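PDB 1RT8: fimbrin from Schizosaccharomyces pombe, which binds and crosslinks actin filaments, and takes part in cell polarity, cytokinesis, mating and spore formation. Local coordinates for residues R288-W293 with Q388-N393; E282-A287 with D305-L310; I488-E493 with V503-G508. All blocks are in the same frame, centred on the assembly; numbering follows the deposited sequence.

Interaction 1: residues R288-W293 with Q388-N393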
loop_
_atom_site.group_PDB
_atom_site.type_symbol
_atom_site.label_atom_id
_atom_site.label_comp_id
_atom_site.label_asym_id
_atom_site.label_seq_id
_atom_site.Cartn_x
_atom_site.Cartn_y
_atom_site.Cartn_z
ATOM N N ARG A 288 11.367 4.397 0.349
ATOM C CA ARG A 288 9.979 3.952 0.462
ATOM C C ARG A 288 9.173 4.271 -0.792
ATOM O O ARG A 288 8.313 3.492 -1.182
ATOM C CB ARG A 288 9.316 4.580 1.693
ATOM C CG ARG A 288 9.611 3.828 2.989
ATOM C CD ARG A 288 9.192 4.630 4.220
ATOM N NE ARG A 288 9.514 3.944 5.475
ATOM C CZ ARG A 288 8.872 2.870 5.935
ATOM N NH1 ARG A 288 7.866 2.348 5.247
ATOM N NH2 ARG A 288 9.236 2.319 7.090
ATOM N N VAL A 289 9.450 5.417 -1.414
ATOM C CA VAL A 289 8.761 5.815 -2.642
ATOM C C VAL A 289 9.189 4.907 -3.795
ATOM O O VAL A 289 8.351 4.451 -4.580
ATOM C CB VAL A 289 9.077 7.287 -3.019
ATOM C CG1 VAL A 289 8.536 7.600 -4.409
ATOM C CG2 VAL A 289 8.453 8.233 -1.985
ATOM N N PHE A 290 10.492 4.653 -3.898
ATOM C CA PHE A 290 11.026 3.796 -4.952
ATOM C C PHE A 290 10.526 2.367 -4.762
ATOM O O PHE A 290 10.275 1.655 -5.743
ATOM C CB PHE A 290 12.566 3.812 -4.948
ATOM C CG PHE A 290 13.173 5.141 -5.326
ATOM C CD1 PHE A 290 14.547 5.347 -5.212
ATOM C CD2 PHE A 290 12.386 6.179 -5.804
ATOM C CE1 PHE A 290 15.124 6.562 -5.569
ATOM C CE2 PHE A 290 12.954 7.406 -6.166
ATOM C CZ PHE A 290 14.328 7.597 -6.048
ATOM N N THR A 291 10.390 1.946 -3.504
ATOM C CA THR A 291 9.906 0.606 -3.190
ATOM C C THR A 291 8.483 0.455 -3.716
ATOM O O THR A 291 8.155 -0.549 -4.335
ATOM C CB THR A 291 9.891 0.335 -1.665
ATOM O OG1 THR A 291 11.235 0.179 -1.197
ATOM C CG2 THR A 291 9.098 -0.937 -1.348
ATOM N N LEU A 292 7.647 1.456 -3.466
ATOM C CA LEU A 292 6.270 1.413 -3.938
ATOM C C LEU A 292 6.280 1.380 -5.461
ATOM O O LEU A 292 5.566 0.592 -6.077
ATOM C CB LEU A 292 5.497 2.644 -3.454
ATOM C CG LEU A 292 5.156 2.736 -1.961
ATOM C CD1 LEU A 292 4.750 4.161 -1.614
ATOM C CD2 LEU A 292 4.025 1.757 -1.629
ATOM N N TRP A 293 7.106 2.222 -6.070
ATOM C CA TRP A 293 7.175 2.267 -7.527
ATOM C C TRP A 293 7.596 0.924 -8.134
ATOM O O TRP A 293 6.879 0.351 -8.956
ATOM C CB TRP A 293 8.136 3.366 -7.983
ATOM C CG TRP A 293 8.280 3.413 -9.472
ATOM C CD1 TRP A 293 7.304 3.701 -10.377
ATOM C CD2 TRP A 293 9.458 3.117 -10.232
ATOM N NE1 TRP A 293 7.797 3.599 -11.658
ATOM C CE2 TRP A 293 9.118 3.242 -11.598
ATOM C CE3 TRP A 293 10.767 2.755 -9.891
ATOM C CZ2 TRP A 293 10.037 3.020 -12.625
ATOM C CZ3 TRP A 293 11.688 2.531 -10.916
ATOM C CH2 TRP A 293 11.315 2.665 -12.268
ATOM N N GLN A 388 17.608 6.962 -11.558
ATOM C CA GLN A 388 17.834 7.105 -12.995
ATOM C C GLN A 388 16.798 6.301 -13.770
ATOM O O GLN A 388 16.331 6.734 -14.825
ATOM C CB GLN A 388 19.235 6.632 -13.372
ATOM C CG GLN A 388 20.311 7.579 -12.931
ATOM C CD GLN A 388 20.240 8.903 -13.653
ATOM O OE1 GLN A 388 20.403 9.959 -13.041
ATOM N NE2 GLN A 388 20.000 8.861 -14.965
ATOM N N MET A 389 16.450 5.126 -13.253
ATOM C CA MET A 389 15.450 4.287 -13.905
ATOM C C MET A 389 14.091 4.992 -13.875
ATOM O O MET A 389 13.390 5.058 -14.887
ATOM C CB MET A 389 15.346 2.926 -13.207
ATOM C CG MET A 389 14.524 1.907 -13.973
ATOM S SD MET A 389 14.262 0.363 -13.068
ATOM C CE MET A 389 15.583 -0.658 -13.707
ATOM N N MET A 390 13.716 5.518 -12.713
ATOM C CA MET A 390 12.445 6.224 -12.594
ATOM C C MET A 390 12.451 7.477 -13.464
ATOM O O MET A 390 11.480 7.763 -14.157
ATOM C CB MET A 390 12.178 6.635 -11.139
ATOM C CG MET A 390 11.012 7.617 -10.977
ATOM S SD MET A 390 10.586 8.008 -9.242
ATOM C CE MET A 390 9.665 6.566 -8.782
ATOM N N ARG A 391 13.551 8.221 -13.424
ATOM C CA ARG A 391 13.661 9.454 -14.189
ATOM C C ARG A 391 13.571 9.253 -15.702
ATOM O O ARG A 391 12.890 10.019 -16.397
ATOM C CB ARG A 391 14.968 10.171 -13.851
ATOM C CG ARG A 391 15.143 11.500 -14.564
ATOM C CD ARG A 391 14.057 12.493 -14.150
ATOM N NE ARG A 391 14.184 13.767 -14.854
ATOM C CZ ARG A 391 13.787 13.990 -16.108
ATOM N NH1 ARG A 391 13.230 13.022 -16.819
ATOM N NH2 ARG A 391 13.939 15.198 -16.646
ATOM N N MET A 392 14.267 8.241 -16.214
ATOM C CA MET A 392 14.238 7.975 -17.646
ATOM C C MET A 392 12.842 7.550 -18.062
ATOM O O MET A 392 12.378 7.911 -19.141
ATOM C CB MET A 392 15.236 6.883 -18.023
ATOM C CG MET A 392 15.348 6.668 -19.526
ATOM S SD MET A 392 15.768 8.203 -20.386
ATOM C CE MET A 392 17.517 8.346 -20.022
ATOM N N ASN A 393 12.171 6.792 -17.200
ATOM C CA ASN A 393 10.820 6.329 -17.486
ATOM C C ASN A 393 9.892 7.529 -17.677
ATOM O O ASN A 393 9.033 7.518 -18.560
ATOM C CB ASN A 393 10.308 5.455 -16.343
ATOM C CG ASN A 393 8.973 4.802 -16.657
ATOM O OD1 ASN A 393 8.104 4.718 -15.798
ATOM N ND2 ASN A 393 8.813 4.326 -17.884
#
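The indole of Trp293 lies against Met390, whose methyl sits over one face of the ring: CE of Met390 is 3.5 Å from CG of Trp293 and 3.9 Å from the centroid of the five-membered ring, a CH-pi contact offset toward the rim. The two side chains run past each other in opposite directions. At the far end of the indole, Met389 comes to the edge, its CG in the ring plane and 3.7 Å from CH2 of Trp293, while its sulfur adds an oblique Met-aromatic contact. Near the same rim, OD1 of Asn393 lies 4.1 Å from CZ2 of Trp293. Phe290, one turn back, crosses Met390 at about a right angle; its CE2 is 3.9 Å from SD of Met390, again an oblique Met-aromatic approach. With CG of Trp293 anti to the backbone N (chi1 178°), the indole reaches out to helix 379-397. With an alanine in place of Trp293, the helices would probably be left with a gap and the Met390 methyl without its aromatic face. Helix 314-323 closes in on the same pair, Ile323 touching Trp293 as well as Met389. The axes of segments 288-293 and 388-393 approach to 11.7 Å at 60°, a spacing bridged by Trp293 and the two methionines. Helices 282-296 and 379-397 belong to the third calponin-homology domain, and their buried, sulfur-rich interface is part of its all-helical core.

Interaction 2: residues E282-A287 with D305-L310; sequences EGEREA and DFFNNL
Ala287 meets two consecutive aromatic residues, Phe306 and Phe307, where the first helix of the third calponin-homology domain packs on the short, weakly bonded helix 306-309 that follows it. The apolar contacts centre on the alanine methyl. CB of Ala287 is 3.9 Å from CD2 of Phe306 and 3.7 Å from CE1 of Phe307, while CA of Ala287 stands over one face of the Phe306 ring, toward its rim. The rings also pack on each other: CD2 of Phe306 lies 3.7 Å above the plane of Phe307, over its centre. Phe306 has its CG anti to the backbone N (chi1 -178°), which lays the ring against Ala287 and against Thr382, Leu383 and Val386 of helix 379-397.

Charged groups border Phe307. OE2 of Glu284 approaches CE1 of Phe307 obliquely at 4.0 Å, but its stronger partner is Arg379, which forms a salt bridge with it and a cation-pi contact with Phe307. The remaining polar contacts are inside segment 305-310, where Asp305 O accepts from both Asn308 N and Asn309 N. The side chains of the same turn are tied as well: ND2 of Asn308 donates to OD2 of Asp305 at 3.1 Å, with an N-H...O angle of 159°, meeting the oxygen from above the carboxylate plane.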
loop_
_atom_site.group_PDB
_atom_site.type_symbol
_atom_site.label_atom_id
_atom_site.label_comp_id
_atom_site.label_asym_id
_atom_site.label_seq_id
_atom_site.Cartn_x
_atom_site.Cartn_y
_atom_site.Cartn_z
ATOM N N GLU A 282 15.601 12.003 4.210
ATOM C CA GLU A 282 15.258 12.091 2.795
ATOM C C GLU A 282 15.584 10.762 2.119
ATOM O O GLU A 282 14.837 10.289 1.259
ATOM C CB GLU A 282 16.027 13.225 2.113
ATOM C CG GLU A 282 15.938 13.178 0.592
ATOM C CD GLU A 282 16.143 14.527 -0.062
ATOM O OE1 GLU A 282 17.175 15.185 0.203
ATOM O OE2 GLU A 282 15.267 14.929 -0.852
ATOM N N GLY A 283 16.698 10.159 2.529
ATOM C CA GLY A 283 17.100 8.887 1.968
ATOM C C GLY A 283 16.074 7.802 2.228
ATOM O O GLY A 283 15.775 7.001 1.337
ATOM N N GLU A 284 15.531 7.765 3.445
ATOM C CA GLU A 284 14.531 6.759 3.792
ATOM C C GLU A 284 13.251 6.957 2.989
ATOM O O GLU A 284 12.641 5.986 2.532
ATOM C CB GLU A 284 14.192 6.798 5.288
ATOM C CG GLU A 284 15.265 6.225 6.212
ATOM C CD GLU A 284 15.699 4.819 5.821
ATOM O OE1 GLU A 284 14.827 3.962 5.578
ATOM O OE2 GLU A 284 16.918 4.566 5.763
ATOM N N ARG A 285 12.846 8.214 2.814
ATOM C CA ARG A 285 11.628 8.506 2.062
ATOM C C ARG A 285 11.755 8.075 0.603
ATOM O O ARG A 285 10.843 7.453 0.054
ATOM C CB ARG A 285 11.289 9.997 2.150
ATOM C CG ARG A 285 10.691 10.406 3.498
ATOM C CD ARG A 285 9.441 9.604 3.789
ATOM N NE ARG A 285 8.450 9.746 2.723
ATOM C CZ ARG A 285 7.607 8.787 2.354
ATOM N NH1 ARG A 285 7.631 7.616 2.969
ATOM N NH2 ARG A 285 6.756 8.985 1.353
ATOM N N GLU A 286 12.884 8.400 -0.021
ATOM C CA GLU A 286 13.096 8.013 -1.412
ATOM C C GLU A 286 13.011 6.499 -1.505
ATOM O O GLU A 286 12.373 5.963 -2.408
ATOM C CB GLU A 286 14.468 8.488 -1.922
ATOM C CG GLU A 286 14.645 10.007 -1.949
ATOM C CD GLU A 286 15.938 10.442 -2.627
ATOM O OE1 GLU A 286 16.940 9.707 -2.536
ATOM O OE2 GLU A 286 15.964 11.527 -3.237
ATOM N N ALA A 287 13.642 5.814 -0.554
ATOM C CA ALA A 287 13.641 4.356 -0.528
ATOM C C ALA A 287 12.215 3.807 -0.490
ATOM O O ALA A 287 11.889 2.864 -1.214
ATOM C CB ALA A 287 14.445 3.841 0.684
ATOM N N ASP A 305 12.516 -4.348 2.010
ATOM C CA ASP A 305 13.782 -3.811 2.517
ATOM C C ASP A 305 14.626 -3.391 1.305
ATOM O O ASP A 305 15.444 -4.166 0.797
ATOM C CB ASP A 305 14.517 -4.884 3.336
ATOM C CG ASP A 305 15.696 -4.321 4.108
ATOM O OD1 ASP A 305 16.041 -3.151 3.873
ATOM O OD2 ASP A 305 16.276 -5.045 4.943
ATOM N N PHE A 306 14.402 -2.158 0.854
ATOM C CA PHE A 306 15.067 -1.574 -0.310
ATOM C C PHE A 306 16.592 -1.699 -0.332
ATOM O O PHE A 306 17.182 -1.991 -1.372
ATOM C CB PHE A 306 14.681 -0.091 -0.418
ATOM C CG PHE A 306 15.273 0.627 -1.616
ATOM C CD1 PHE A 306 14.602 0.648 -2.835
ATOM C CD2 PHE A 306 16.482 1.325 -1.510
ATOM C CE1 PHE A 306 15.122 1.357 -3.926
ATOM C CE2 PHE A 306 17.005 2.032 -2.588
ATOM C CZ PHE A 306 16.321 2.048 -3.799
ATOM N N PHE A 307 17.231 -1.470 0.806
ATOM C CA PHE A 307 18.682 -1.520 0.857
ATOM C C PHE A 307 19.319 -2.899 0.933
ATOM O O PHE A 307 20.536 -3.014 1.082
ATOM C CB PHE A 307 19.184 -0.623 1.990
ATOM C CG PHE A 307 18.872 0.831 1.777
ATOM C CD1 PHE A 307 17.900 1.466 2.532
ATOM C CD2 PHE A 307 19.509 1.545 0.763
ATOM C CE1 PHE A 307 17.565 2.793 2.281
ATOM C CE2 PHE A 307 19.178 2.863 0.509
ATOM C CZ PHE A 307 18.204 3.487 1.266
ATOM N N ASN A 308 18.506 -3.946 0.825
ATOM C CA ASN A 308 19.028 -5.306 0.828
ATOM C C ASN A 308 18.402 -6.153 -0.276
ATOM O O ASN A 308 19.060 -7.032 -0.832
ATOM C CB ASN A 308 18.808 -5.994 2.182
ATOM C CG ASN A 308 19.801 -5.532 3.241
ATOM O OD1 ASN A 308 21.016 -5.740 3.110
ATOM N ND2 ASN A 308 19.291 -4.891 4.296
ATOM N N ASN A 309 17.151 -5.872 -0.615
ATOM C CA ASN A 309 16.454 -6.650 -1.635
ATOM C C ASN A 309 16.921 -6.476 -3.088
ATOM O O ASN A 309 16.486 -7.230 -3.959
ATOM C CB ASN A 309 14.945 -6.375 -1.574
ATOM C CG ASN A 309 14.330 -6.712 -0.221
ATOM O OD1 ASN A 309 14.923 -7.421 0.603
ATOM N ND2 ASN A 309 13.121 -6.214 0.008
ATOM N N LEU A 310 17.786 -5.501 -3.364
ATOM C CA LEU A 310 18.264 -5.283 -4.735
ATOM C C LEU A 310 19.707 -5.741 -4.923
ATOM O O LEU A 310 20.267 -5.611 -6.020
ATOM C CB LEU A 310 18.199 -3.796 -5.113
ATOM C CG LEU A 310 16.886 -3.048 -4.866
ATOM C CD1 LEU A 310 16.937 -1.666 -5.514
ATOM C CD2 LEU A 310 15.760 -3.842 -5.444
#

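Interaction 3: residues I488-E493 with V503-G508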
loop_
_atom_site.group_PDB
_atom_site.type_symbol
_atom_site.label_atom_id
_atom_site.label_comp_id
_atom_site.label_asym_id
_atom_site.label_seq_id
_atom_site.Cartn_x
_atom_site.Cartn_y
_atom_site.Cartn_z
ATOM N N ILE A 488 0.599 8.479 -8.098
ATOM C CA ILE A 488 1.546 9.135 -7.198
ATOM C C ILE A 488 1.983 8.229 -6.055
ATOM O O ILE A 488 1.150 7.639 -5.368
ATOM C CB ILE A 488 0.900 10.405 -6.611
ATOM C CG1 ILE A 488 0.464 11.316 -7.758
ATOM C CG2 ILE A 488 1.865 11.131 -5.696
ATOM C CD1 ILE A 488 -0.411 12.444 -7.332
ATOM N N PHE A 489 3.291 8.137 -5.842
ATOM C CA PHE A 489 3.824 7.289 -4.789
ATOM C C PHE A 489 4.434 8.055 -3.624
ATOM O O PHE A 489 5.031 7.449 -2.735
ATOM C CB PHE A 489 4.862 6.321 -5.365
ATOM C CG PHE A 489 4.288 5.331 -6.337
ATOM C CD1 PHE A 489 4.751 5.272 -7.647
ATOM C CD2 PHE A 489 3.281 4.460 -5.943
ATOM C CE1 PHE A 489 4.216 4.357 -8.553
ATOM C CE2 PHE A 489 2.735 3.532 -6.847
ATOM C CZ PHE A 489 3.208 3.487 -8.154
ATOM N N ILE A 490 4.298 9.377 -3.628
ATOM C CA ILE A 490 4.831 10.182 -2.535
ATOM C C ILE A 490 3.735 10.525 -1.530
ATOM O O ILE A 490 2.559 10.274 -1.777
ATOM C CB ILE A 490 5.445 11.508 -3.037
ATOM C CG1 ILE A 490 4.391 12.334 -3.789
ATOM C CG2 ILE A 490 6.632 11.219 -3.935
ATOM C CD1 ILE A 490 4.855 13.758 -4.098
ATOM N N LEU A 491 4.142 11.086 -0.396
ATOM C CA LEU A 491 3.224 11.513 0.650
ATOM C C LEU A 491 3.311 13.040 0.754
ATOM O O LEU A 491 4.235 13.663 0.216
ATOM C CB LEU A 491 3.603 10.892 1.998
ATOM C CG LEU A 491 3.290 9.410 2.255
ATOM C CD1 LEU A 491 3.907 8.994 3.589
ATOM C CD2 LEU A 491 1.787 9.186 2.272
ATOM N N PRO A 492 2.347 13.665 1.444
ATOM C CA PRO A 492 2.358 15.120 1.590
ATOM C C PRO A 492 3.689 15.664 2.116
ATOM O O PRO A 492 4.209 16.679 1.635
ATOM C CB PRO A 492 1.209 15.370 2.561
ATOM C CG PRO A 492 0.232 14.274 2.206
ATOM C CD PRO A 492 1.140 13.074 2.053
ATOM N N GLU A 493 4.244 14.970 3.100
ATOM C CA GLU A 493 5.486 15.389 3.720
ATOM C C GLU A 493 6.655 15.512 2.746
ATOM O O GLU A 493 7.587 16.275 2.985
ATOM C CB GLU A 493 5.849 14.427 4.855
ATOM C CG GLU A 493 6.335 13.076 4.385
ATOM C CD GLU A 493 6.844 12.225 5.525
ATOM O OE1 GLU A 493 6.036 11.496 6.138
ATOM O OE2 GLU A 493 8.052 12.295 5.819
ATOM N N VAL A 503 9.607 15.624 -5.568
ATOM C CA VAL A 503 8.779 16.688 -6.117
ATOM C C VAL A 503 8.714 16.492 -7.631
ATOM O O VAL A 503 7.657 16.632 -8.237
ATOM C CB VAL A 503 9.359 18.096 -5.828
ATOM C CG1 VAL A 503 8.640 19.145 -6.696
ATOM C CG2 VAL A 503 9.190 18.442 -4.341
ATOM N N LEU A 504 9.841 16.149 -8.243
ATOM C CA LEU A 504 9.864 15.961 -9.693
ATOM C C LEU A 504 8.977 14.788 -10.103
ATOM O O LEU A 504 8.278 14.866 -11.116
ATOM C CB LEU A 504 11.309 15.782 -10.192
ATOM C CG LEU A 504 11.528 15.789 -11.719
ATOM C CD1 LEU A 504 12.971 16.179 -12.070
ATOM C CD2 LEU A 504 11.177 14.433 -12.274
ATOM N N HIS A 505 8.988 13.710 -9.320
ATOM C CA HIS A 505 8.139 12.542 -9.599
ATOM C C HIS A 505 6.667 12.965 -9.624
ATOM O O HIS A 505 5.905 12.556 -10.493
ATOM C CB HIS A 505 8.350 11.465 -8.523
ATOM C CG HIS A 505 7.290 10.401 -8.492
ATOM N ND1 HIS A 505 6.293 10.371 -7.539
ATOM C CD2 HIS A 505 7.082 9.321 -9.285
ATOM C CE1 HIS A 505 5.517 9.319 -7.745
ATOM N NE2 HIS A 505 5.974 8.667 -8.799
ATOM N N PHE A 506 6.281 13.792 -8.662
ATOM C CA PHE A 506 4.907 14.280 -8.561
ATOM C C PHE A 506 4.531 15.098 -9.809
ATOM O O PHE A 506 3.500 14.857 -10.434
ATOM C CB PHE A 506 4.776 15.146 -7.304
ATOM C CG PHE A 506 3.429 15.796 -7.146
ATOM C CD1 PHE A 506 2.338 15.066 -6.695
ATOM C CD2 PHE A 506 3.257 17.142 -7.451
ATOM C CE1 PHE A 506 1.087 15.666 -6.546
ATOM C CE2 PHE A 506 2.010 17.754 -7.306
ATOM C CZ PHE A 506 0.922 17.013 -6.853
ATOM N N ILE A 507 5.376 16.064 -10.161
ATOM C CA ILE A 507 5.125 16.906 -11.324
ATOM C C ILE A 507 5.065 16.059 -12.590
ATOM O O ILE A 507 4.206 16.261 -13.456
ATOM C CB ILE A 507 6.218 17.982 -11.473
ATOM C CG1 ILE A 507 6.164 18.936 -10.280
ATOM C CG2 ILE A 507 6.022 18.765 -12.767
ATOM C CD1 ILE A 507 4.820 19.627 -10.106
ATOM N N GLY A 508 5.977 15.103 -12.700
ATOM C CA GLY A 508 5.973 14.246 -13.869
ATOM C C GLY A 508 4.678 13.465 -13.990
ATOM O O GLY A 508 4.194 13.211 -15.094
#
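Ile488 reaches Phe506 with the end of its longer branch, CD1 lying 3.6 Å from CE1 of the ring in an oblique approach. With CG1 anti to the carbonyl carbon (chi1 -57°), the branch carries CD1 to Phe506. Backbone also takes part here, as CA of Ile488 is 4.0 Å from CE1 of His505. At Phe489 the backbone N comes to the edge of the imidazole, in its plane and 3.2 Å from CE1 of His505. The phenyl and imidazole rings meet rim to rim, with centroids 6.0 Å apart and planes at 21°, and CD1 of Phe489 touches NE2 of His505. These contacts join the loop leading to helix 492-496 with helix 500-511, inside the fourth calponin-homology domain; Phe489 also packs on Leu292 of the third. The Ile490 and His505 side chains then run past each other in opposite directions, and CG2 of Ile490 comes obliquely to the imidazole, 3.7 Å from ND1 of His505, a buried nitrogen that has no polar partner in the model. The other branch, held between the backbone N and the carbonyl carbon at chi1 59°, crosses Phe506 at about a right angle and brings CD1 of Ile490 within 3.5 Å of CB of Phe506.

Overall arrangement
Interactions 1 and 2 share helix 282-296 and both lie in the third calponin-homology domain, their centres 11 Å apart. They are continuous: CB of Phe290 is 3.7 Å from CE1 of Phe306, and OG1 of Thr291 is 3.5 Å from CB of Phe306. Interaction 3 belongs to the fourth domain, yet its centre is also 11 Å from that of interaction 1. Trp293 CD1 meets Phe489 CE1 at 3.6 Å, and Met390 SD meets His505 CD2 at 3.7 Å, so the two domains pack directly within the second actin-binding region. Interactions 2 and 3, 16 Å apart between centres, touch through Arg285, which lies against Leu491 and Glu493.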